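Side-chain contacts in Hcp1 (Flavobacterium johnsoniae, PDB 6BDC), which probably assembles into hexameric rings that form the inner tube of a type VI secretion system and may chaperone the effectors that travel through it: residues T5-T8 with D13-V16; K15-S20 with S101-T106; V46-S51 with Y93-D98. All blocks are in the same frame, centred on the assembly; numbering follows the deposited sequence.

From the N terminus, contact 1 comes first: its segments lie on strands 4-9 and 12-24, with only four residues between them, and it closes a beta hairpin. Contact 2 starts where contact 1 ends, sharing Lys-15 and Val-16, and returns after 80 residues to the loop 101-104 and the start of strand 105-113. Contact 3 is nested inside that long excursion, joining the end of strand 41-47 to strand 88-98. Contacts 2 and 3 are neighbours, since the backbones of Thr-106 and Asn-96 pair along adjacent strands. Contact 1 pairs strand 12-24 with strand 4-9, while the other two join the corner of 12-24 and the end of 41-47 to the 88-113 region beside the subunit interfaces.

Contact 1. Residues T5-T8 with D13-V16; sequences TSLT and DYKV
Leu-7 and Tyr-14 form the hydrogen-bonded pair at the middle of this antiparallel hairpin, a clear worked example of how backbone register decides which side chains share a face. Leu-7 N reaches Tyr-14 O at 3.0 Å, and Tyr-14 N returns the bond to Leu-7 O at 2.9 Å. That second carbonyl has a further neighbour, for Asp-13 CA lies 3.1 Å from Leu-7 O in a CA-H...O contact. The side chains of the pair meet more loosely than their backbones: methyl CD2 of Leu-7 comes to 4.2 Å from CD2 of the Tyr-14 ring, the two chains crossing at a slant. With CG anti to its own backbone N (chi1 179°), Leu-7 turns its branch away from Val-16, and it is the CB carbon that meets Val-16 CG2, at 3.5 Å. The same valine methyl sits 3.3 Å from Leu-7 N, pressed close to the backbone. Val-16 also shows its other side to Thr-5, whose CG2 methyl abuts Val-16 CB at 3.5 Å. On the face that bears Ser-6 and Lys-15 lie Thr-8 and Asp-13, side by side and pointing the same way.

The next shell fixes these groups. Thr-5 OG1 is hydrogen-bonded to the carbonyl oxygen of Lys-70, leaving CG2 for the valine. The short segments run at 146° to each other, in keeping with the strong twist of the curled, barrel-like Hcp sheet. Strand 64-72 pairs with the other edge of strand 4-9, where Val-69 meets both Thr-5 and Leu-7. Beyond strand 12-24 lies strand 41-47, with Val-46 against Tyr-14 and Ile-44 against Val-16, while helix 53-60 brings Glu-53 and Leu-54 to the tyrosine.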
loop_
_atom_site.group_PDB
_atom_site.type_symbol
_atom_site.label_atom_id
_atom_site.label_comp_id
_atom_site.label_asym_id
_atom_site.label_seq_id
_atom_site.Cartn_x
_atom_site.Cartn_y
_atom_site.Cartn_z
ATOM N N THR A 5 -13.139 -17.901 -19.093
ATOM C CA THR A 5 -12.721 -17.323 -20.359
ATOM C C THR A 5 -11.500 -18.058 -20.890
ATOM O O THR A 5 -10.898 -18.898 -20.214
ATOM C CB THR A 5 -12.408 -15.827 -20.226
ATOM O OG1 THR A 5 -12.460 -15.216 -21.518
ATOM C CG2 THR A 5 -11.013 -15.631 -19.673
ATOM N N SER A 6 -11.137 -17.723 -22.124
ATOM C CA SER A 6 -10.013 -18.347 -22.798
ATOM C C SER A 6 -9.361 -17.345 -23.737
ATOM O O SER A 6 -10.001 -16.402 -24.212
ATOM C CB SER A 6 -10.449 -19.586 -23.586
ATOM O OG SER A 6 -11.393 -19.235 -24.585
ATOM N N LEU A 7 -8.077 -17.561 -24.001
ATOM C CA LEU A 7 -7.336 -16.813 -25.004
ATOM C C LEU A 7 -7.025 -17.730 -26.177
ATOM O O LEU A 7 -6.724 -18.914 -25.989
ATOM C CB LEU A 7 -6.041 -16.241 -24.431
ATOM C CG LEU A 7 -5.161 -15.455 -25.400
ATOM C CD1 LEU A 7 -5.925 -14.281 -25.996
ATOM C CD2 LEU A 7 -3.892 -14.985 -24.705
ATOM N N THR A 8 -7.105 -17.179 -27.384
ATOM C CA THR A 8 -6.858 -17.922 -28.614
ATOM C C THR A 8 -5.830 -17.167 -29.442
ATOM O O THR A 8 -6.091 -16.041 -29.879
ATOM C CB THR A 8 -8.152 -18.117 -29.408
ATOM O OG1 THR A 8 -9.013 -19.026 -28.710
ATOM C CG2 THR A 8 -7.853 -18.659 -30.802
ATOM N N ASP A 13 -4.948 -22.421 -27.451
ATOM C CA ASP A 13 -5.867 -21.907 -26.448
ATOM C C ASP A 13 -5.205 -21.923 -25.078
ATOM O O ASP A 13 -4.572 -22.912 -24.693
ATOM C CB ASP A 13 -7.161 -22.725 -26.420
ATOM C CG ASP A 13 -7.735 -22.951 -27.806
ATOM O OD1 ASP A 13 -7.280 -22.279 -28.757
ATOM O OD2 ASP A 13 -8.644 -23.797 -27.949
ATOM N N TYR A 14 -5.355 -20.822 -24.346
ATOM C CA TYR A 14 -4.763 -20.665 -23.026
ATOM C C TYR A 14 -5.856 -20.415 -22.000
ATOM O O TYR A 14 -6.681 -19.512 -22.175
ATOM C CB TYR A 14 -3.769 -19.506 -23.002
ATOM C CG TYR A 14 -2.683 -19.584 -24.044
ATOM C CD1 TYR A 14 -1.487 -20.242 -23.786
ATOM C CD2 TYR A 14 -2.847 -18.986 -25.283
ATOM C CE1 TYR A 14 -0.488 -20.307 -24.741
ATOM C CE2 TYR A 14 -1.858 -19.045 -26.241
ATOM C CZ TYR A 14 -0.680 -19.705 -25.968
ATOM O OH TYR A 14 0.304 -19.762 -26.929
ATOM N N LYS A 15 -5.854 -21.209 -20.933
ATOM C CA LYS A 15 -6.695 -20.905 -19.785
ATOM C C LYS A 15 -6.274 -19.566 -19.199
ATOM O O LYS A 15 -5.111 -19.370 -18.838
ATOM C CB LYS A 15 -6.581 -22.007 -18.733
ATOM N N VAL A 16 -7.218 -18.636 -19.127
ATOM C CA VAL A 16 -6.929 -17.266 -18.726
ATOM C C VAL A 16 -7.436 -17.053 -17.310
ATOM O O VAL A 16 -8.619 -17.271 -17.023
ATOM C CB VAL A 16 -7.554 -16.246 -19.683
ATOM C CG1 VAL A 16 -7.293 -14.852 -19.173
ATOM C CG2 VAL A 16 -6.977 -16.411 -21.063
#

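Contact 2. Residues K15-S20 with S101-T106; sequences KVLNVS and SENPLT
Asn-103 ND2 is held between an apolar surface and a polar partner: it lies against both methyls of Leu-17, 3.2 Å from Leu-17 CD2 and 3.3 Å from Leu-17 CD1, and it is hydrogen-bonded to NE2 of His-99 of a neighbouring subunit. The amide and the leucine approach from opposite directions, so the forked end of Leu-17 takes the amide nitrogen nearly symmetrically. Toward Leu-17 this is packing and no hydrogen bond; the bond to the histidine satisfies the nitrogen and probably helps to set the rotation of the amide. Methyl CD1 does double duty, since it also touches CG2 of Thr-106 at 3.6 Å, the two side chains crossing at about a right angle. The Thr-106 hydroxyl is turned to Glu-45, OG1 being hydrogen-bonded to Glu-45 OE2, which is consistent with the methyl facing the leucine.

Glu-45 serves this site twice. Leu-17 and Asn-18 both stand opposite it in a classic beta bulge, the point at which strand 12-24 turns a corner, and at this corner Leu-17 points toward the segment 101-106. Placing CG anti to the carbonyl carbon (chi1 -49°), with a fully extended second torsion of 173°, carries the leucine methyls to the other segment, although the nearest CA atoms, those of Leu-17 and Thr-106, are 8.7 Å apart. Before the corner the strand belongs to the chain's own N-terminal hairpin; past it Asn-18, Val-19 and Ser-20 pair antiparallel with a strand of the neighbouring subunit, continuing the Hcp sheet across the interface of the six-chain assembly. His-99 of that subunit packs on Leu-17 as well as bonding Asn-103.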
loop_
_atom_site.group_PDB
_atom_site.type_symbol
_atom_site.label_atom_id
_atom_site.label_comp_id
_atom_site.label_asym_id
_atom_site.label_seq_id
_atom_site.Cartn_x
_atom_site.Cartn_y
_atom_site.Cartn_z
ATOM N N LYS A 15 -5.854 -21.209 -20.933
ATOM C CA LYS A 15 -6.695 -20.905 -19.785
ATOM C C LYS A 15 -6.274 -19.566 -19.199
ATOM O O LYS A 15 -5.111 -19.370 -18.838
ATOM C CB LYS A 15 -6.581 -22.007 -18.733
ATOM N N VAL A 16 -7.218 -18.636 -19.127
ATOM C CA VAL A 16 -6.929 -17.266 -18.726
ATOM C C VAL A 16 -7.436 -17.053 -17.310
ATOM O O VAL A 16 -8.619 -17.271 -17.023
ATOM C CB VAL A 16 -7.554 -16.246 -19.683
ATOM C CG1 VAL A 16 -7.293 -14.852 -19.173
ATOM C CG2 VAL A 16 -6.977 -16.411 -21.063
ATOM N N LEU A 17 -6.536 -16.616 -16.429
ATOM C CA LEU A 17 -6.926 -16.285 -15.068
ATOM C C LEU A 17 -7.468 -14.862 -14.986
ATOM O O LEU A 17 -8.568 -14.645 -14.469
ATOM C CB LEU A 17 -5.739 -16.485 -14.122
ATOM C CG LEU A 17 -5.018 -17.829 -14.290
ATOM C CD1 LEU A 17 -3.743 -17.886 -13.447
ATOM C CD2 LEU A 17 -5.939 -19.021 -13.952
ATOM N N ASN A 18 -6.719 -13.884 -15.497
ATOM C CA ASN A 18 -7.123 -12.485 -15.445
ATOM C C ASN A 18 -6.976 -11.847 -16.818
ATOM O O ASN A 18 -6.008 -12.117 -17.533
ATOM C CB ASN A 18 -6.281 -11.685 -14.437
ATOM C CG ASN A 18 -6.495 -12.129 -13.003
ATOM O OD1 ASN A 18 -7.267 -13.046 -12.731
ATOM N ND2 ASN A 18 -5.799 -11.479 -12.076
ATOM N N VAL A 19 -7.940 -11.000 -17.179
ATOM C CA VAL A 19 -7.827 -10.142 -18.350
ATOM C C VAL A 19 -8.270 -8.739 -17.973
ATOM O O VAL A 19 -9.043 -8.544 -17.029
ATOM C CB VAL A 19 -8.659 -10.637 -19.554
ATOM C CG1 VAL A 19 -7.828 -10.590 -20.833
ATOM C CG2 VAL A 19 -9.235 -12.013 -19.297
ATOM N N SER A 20 -7.774 -7.758 -18.725
ATOM C CA SER A 20 -8.255 -6.388 -18.632
ATOM C C SER A 20 -7.820 -5.631 -19.880
ATOM O O SER A 20 -6.791 -5.932 -20.489
ATOM C CB SER A 20 -7.756 -5.682 -17.359
ATOM O OG SER A 20 -6.538 -4.996 -17.586
ATOM N N SER A 101 0.615 -19.928 -3.223
ATOM C CA SER A 101 -0.776 -20.293 -3.374
ATOM C C SER A 101 -1.262 -20.620 -4.769
ATOM O O SER A 101 -0.678 -20.212 -5.760
ATOM C CB SER A 101 -1.657 -19.197 -2.777
ATOM N N GLU A 102 -2.361 -21.364 -4.812
ATOM C CA GLU A 102 -3.236 -21.444 -5.963
ATOM C C GLU A 102 -2.489 -21.849 -7.219
ATOM O O GLU A 102 -1.776 -22.827 -7.215
ATOM C CB GLU A 102 -4.002 -20.132 -6.134
ATOM N N ASN A 103 -2.642 -21.091 -8.291
ATOM C CA ASN A 103 -1.998 -21.440 -9.530
ATOM C C ASN A 103 -0.594 -20.904 -9.476
ATOM O O ASN A 103 -0.343 -19.753 -9.792
ATOM C CB ASN A 103 -2.744 -20.812 -10.693
ATOM C CG ASN A 103 -4.235 -20.808 -10.487
ATOM O OD1 ASN A 103 -4.778 -21.692 -9.851
ATOM N ND2 ASN A 103 -4.901 -19.808 -11.020
ATOM N N PRO A 104 0.356 -21.831 -9.035
ATOM C CA PRO A 104 1.681 -21.252 -8.827
ATOM C C PRO A 104 2.344 -20.720 -10.060
ATOM O O PRO A 104 2.973 -19.688 -9.989
ATOM C CB PRO A 104 2.496 -22.418 -8.295
ATOM C CG PRO A 104 1.519 -23.238 -7.565
ATOM C CD PRO A 104 0.483 -23.308 -8.615
ATOM N N LEU A 105 2.254 -21.408 -11.176
ATOM C CA LEU A 105 3.047 -20.961 -12.305
ATOM C C LEU A 105 2.203 -20.241 -13.311
ATOM O O LEU A 105 1.403 -20.853 -13.986
ATOM C CB LEU A 105 3.721 -22.145 -12.964
ATOM C CG LEU A 105 4.854 -21.812 -13.915
ATOM C CD1 LEU A 105 5.675 -20.664 -13.382
ATOM C CD2 LEU A 105 5.736 -23.027 -14.055
ATOM N N THR A 106 2.422 -18.941 -13.459
ATOM C CA THR A 106 1.571 -18.164 -14.348
ATOM C C THR A 106 2.426 -17.286 -15.252
ATOM O O THR A 106 3.569 -16.949 -14.932
ATOM C CB THR A 106 0.583 -17.271 -13.577
ATOM O OG1 THR A 106 1.305 -16.260 -12.861
ATOM C CG2 THR A 106 -0.241 -18.094 -12.597
#

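Contact 3. Residues V46-S51 with Y93-D98; sequences VESTGS and YKENFD
Ser-48 and Glu-95 meet through a single hydroxyl-carboxylate bond that links the end of strand 41-47 to strand 88-98, in the curled antiparallel sheet of the Hcp fold. Strand 105-113 runs between these two and pairs with both. Glu-95 does most of the reaching: its CG is anti to the backbone N (chi1 -175°) and the chain stays extended beyond, bringing the carboxylate to the serine hydroxyl. Ser-48 OG donates to Glu-95 OE2 at 3.0 Å, arriving from above the carboxylate plane, 37° out of it. The carboxylate oxygen lies alongside the CB-OG bond, with Ser-48 CB 3.3 Å from Glu-95 OE2. A weak, competing second acceptor, Leu-105 O, lies near the same hydroxyl.

The other carboxylate oxygen, Glu-95 OE1, is hydrogen-bonded to the hydroxyl of Tyr-21 of another neighbouring subunit, not the one that supplies His-99; a strand of this Tyr-21 subunit pairs antiparallel with 93-98. A buried acid is thus gripped at both oxygens by hydroxyls, one from each chain, which would probably ease the cost of keeping it charged.

Next to Ser-48 the chain leaves the sheet through an ST turn and heads for helix 53-60, where Ser-51 OG caps the backbone N of Glu-53. In the turn Thr-49 OG1 both gives and receives, donating to Ser-48 O at 2.6 Å and accepting from Ser-51 N at 2.7 Å.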
loop_
_atom_site.group_PDB
_atom_site.type_symbol
_atom_site.label_atom_id
_atom_site.label_comp_id
_atom_site.label_asym_id
_atom_site.label_seq_id
_atom_site.Cartn_x
_atom_site.Cartn_y
_atom_site.Cartn_z
ATOM N N VAL A 46 -2.006 -16.104 -17.555
ATOM C CA VAL A 46 -2.254 -17.426 -18.115
ATOM C C VAL A 46 -1.578 -18.490 -17.261
ATOM O O VAL A 46 -0.506 -18.267 -16.692
ATOM C CB VAL A 46 -1.750 -17.502 -19.576
ATOM C CG1 VAL A 46 -1.903 -18.900 -20.134
ATOM C CG2 VAL A 46 -2.490 -16.501 -20.439
ATOM N N GLU A 47 -2.223 -19.652 -17.162
ATOM C CA GLU A 47 -1.564 -20.828 -16.607
ATOM C C GLU A 47 -0.483 -21.298 -17.575
ATOM O O GLU A 47 -0.742 -21.501 -18.764
ATOM C CB GLU A 47 -2.585 -21.936 -16.345
ATOM C CG GLU A 47 -2.611 -22.442 -14.909
ATOM C CD GLU A 47 -3.784 -23.371 -14.642
ATOM O OE1 GLU A 47 -4.862 -23.147 -15.234
ATOM O OE2 GLU A 47 -3.631 -24.326 -13.847
ATOM N N SER A 48 0.736 -21.477 -17.061
ATOM C CA SER A 48 1.907 -21.524 -17.934
ATOM C C SER A 48 1.994 -22.807 -18.749
ATOM O O SER A 48 2.566 -22.796 -19.845
ATOM C CB SER A 48 3.176 -21.337 -17.106
ATOM O OG SER A 48 3.334 -19.985 -16.738
ATOM N N THR A 49 1.435 -23.908 -18.242
ATOM C CA THR A 49 1.537 -25.225 -18.866
ATOM C C THR A 49 2.992 -25.601 -19.113
ATOM O O THR A 49 3.907 -25.018 -18.521
ATOM C CB THR A 49 0.762 -25.295 -20.193
ATOM O OG1 THR A 49 1.584 -24.799 -21.257
ATOM C CG2 THR A 49 -0.521 -24.479 -20.122
ATOM N N GLY A 50 3.215 -26.589 -19.976
ATOM C CA GLY A 50 4.543 -26.866 -20.481
ATOM C C GLY A 50 4.881 -26.141 -21.761
ATOM O O GLY A 50 6.029 -26.185 -22.212
ATOM N N SER A 51 3.906 -25.457 -22.354
ATOM C CA SER A 51 4.145 -24.731 -23.590
ATOM C C SER A 51 5.090 -23.559 -23.352
ATOM O O SER A 51 5.131 -22.975 -22.267
ATOM C CB SER A 51 2.828 -24.225 -24.173
ATOM O OG SER A 51 3.070 -23.275 -25.195
ATOM N N TYR A 93 6.324 -8.951 -20.847
ATOM C CA TYR A 93 6.118 -10.356 -20.528
ATOM C C TYR A 93 6.797 -10.659 -19.202
ATOM O O TYR A 93 7.870 -10.122 -18.918
ATOM C CB TYR A 93 6.675 -11.269 -21.629
ATOM C CG TYR A 93 6.607 -12.749 -21.323
ATOM C CD1 TYR A 93 5.498 -13.501 -21.685
ATOM C CD2 TYR A 93 7.655 -13.397 -20.680
ATOM C CE1 TYR A 93 5.430 -14.859 -21.414
ATOM C CE2 TYR A 93 7.598 -14.753 -20.403
ATOM C CZ TYR A 93 6.484 -15.480 -20.771
ATOM O OH TYR A 93 6.420 -16.829 -20.496
ATOM N N LYS A 94 6.168 -11.516 -18.401
ATOM C CA LYS A 94 6.742 -11.947 -17.131
ATOM C C LYS A 94 6.157 -13.299 -16.757
ATOM O O LYS A 94 4.940 -13.429 -16.600
ATOM C CB LYS A 94 6.477 -10.926 -16.026
ATOM C CG LYS A 94 6.556 -11.507 -14.623
ATOM C CD LYS A 94 6.470 -10.433 -13.552
ATOM C CE LYS A 94 6.019 -11.030 -12.229
ATOM N NZ LYS A 94 6.409 -10.176 -11.072
ATOM N N GLU A 95 7.020 -14.300 -16.635
ATOM C CA GLU A 95 6.641 -15.599 -16.098
ATOM C C GLU A 95 7.077 -15.648 -14.643
ATOM O O GLU A 95 8.237 -15.368 -14.326
ATOM C CB GLU A 95 7.271 -16.745 -16.895
ATOM C CG GLU A 95 6.810 -18.128 -16.444
ATOM C CD GLU A 95 6.922 -19.171 -17.535
ATOM O OE1 GLU A 95 7.719 -18.971 -18.474
ATOM O OE2 GLU A 95 6.203 -20.187 -17.462
ATOM N N ASN A 96 6.141 -15.975 -13.762
ATOM C CA ASN A 96 6.365 -15.879 -12.330
ATOM C C ASN A 96 5.899 -17.164 -11.675
ATOM O O ASN A 96 4.788 -17.633 -11.943
ATOM C CB ASN A 96 5.625 -14.670 -11.740
ATOM C CG ASN A 96 5.651 -14.646 -10.223
ATOM O OD1 ASN A 96 6.569 -14.094 -9.615
ATOM N ND2 ASN A 96 4.634 -15.235 -9.605
ATOM N N PHE A 97 6.750 -17.734 -10.830
ATOM C CA PHE A 97 6.385 -18.881 -10.017
ATOM C C PHE A 97 6.327 -18.462 -8.557
ATOM O O PHE A 97 7.284 -17.883 -8.035
ATOM C CB PHE A 97 7.370 -20.035 -10.192
ATOM C CG PHE A 97 7.191 -21.129 -9.178
ATOM C CD1 PHE A 97 5.977 -21.775 -9.041
ATOM C CD2 PHE A 97 8.235 -21.516 -8.365
ATOM C CE1 PHE A 97 5.812 -22.782 -8.109
ATOM C CE2 PHE A 97 8.065 -22.522 -7.430
ATOM C CZ PHE A 97 6.856 -23.152 -7.307
ATOM N N ASP A 98 5.202 -18.754 -7.909
ATOM C CA ASP A 98 5.005 -18.485 -6.491
ATOM C C ASP A 98 4.427 -19.737 -5.852
ATOM O O ASP A 98 3.300 -20.129 -6.170
ATOM C CB ASP A 98 4.073 -17.290 -6.275
ATOM C CG ASP A 98 3.470 -17.263 -4.882
ATOM O OD1 ASP A 98 2.412 -17.897 -4.676
ATOM O OD2 ASP A 98 4.048 -16.600 -3.993
#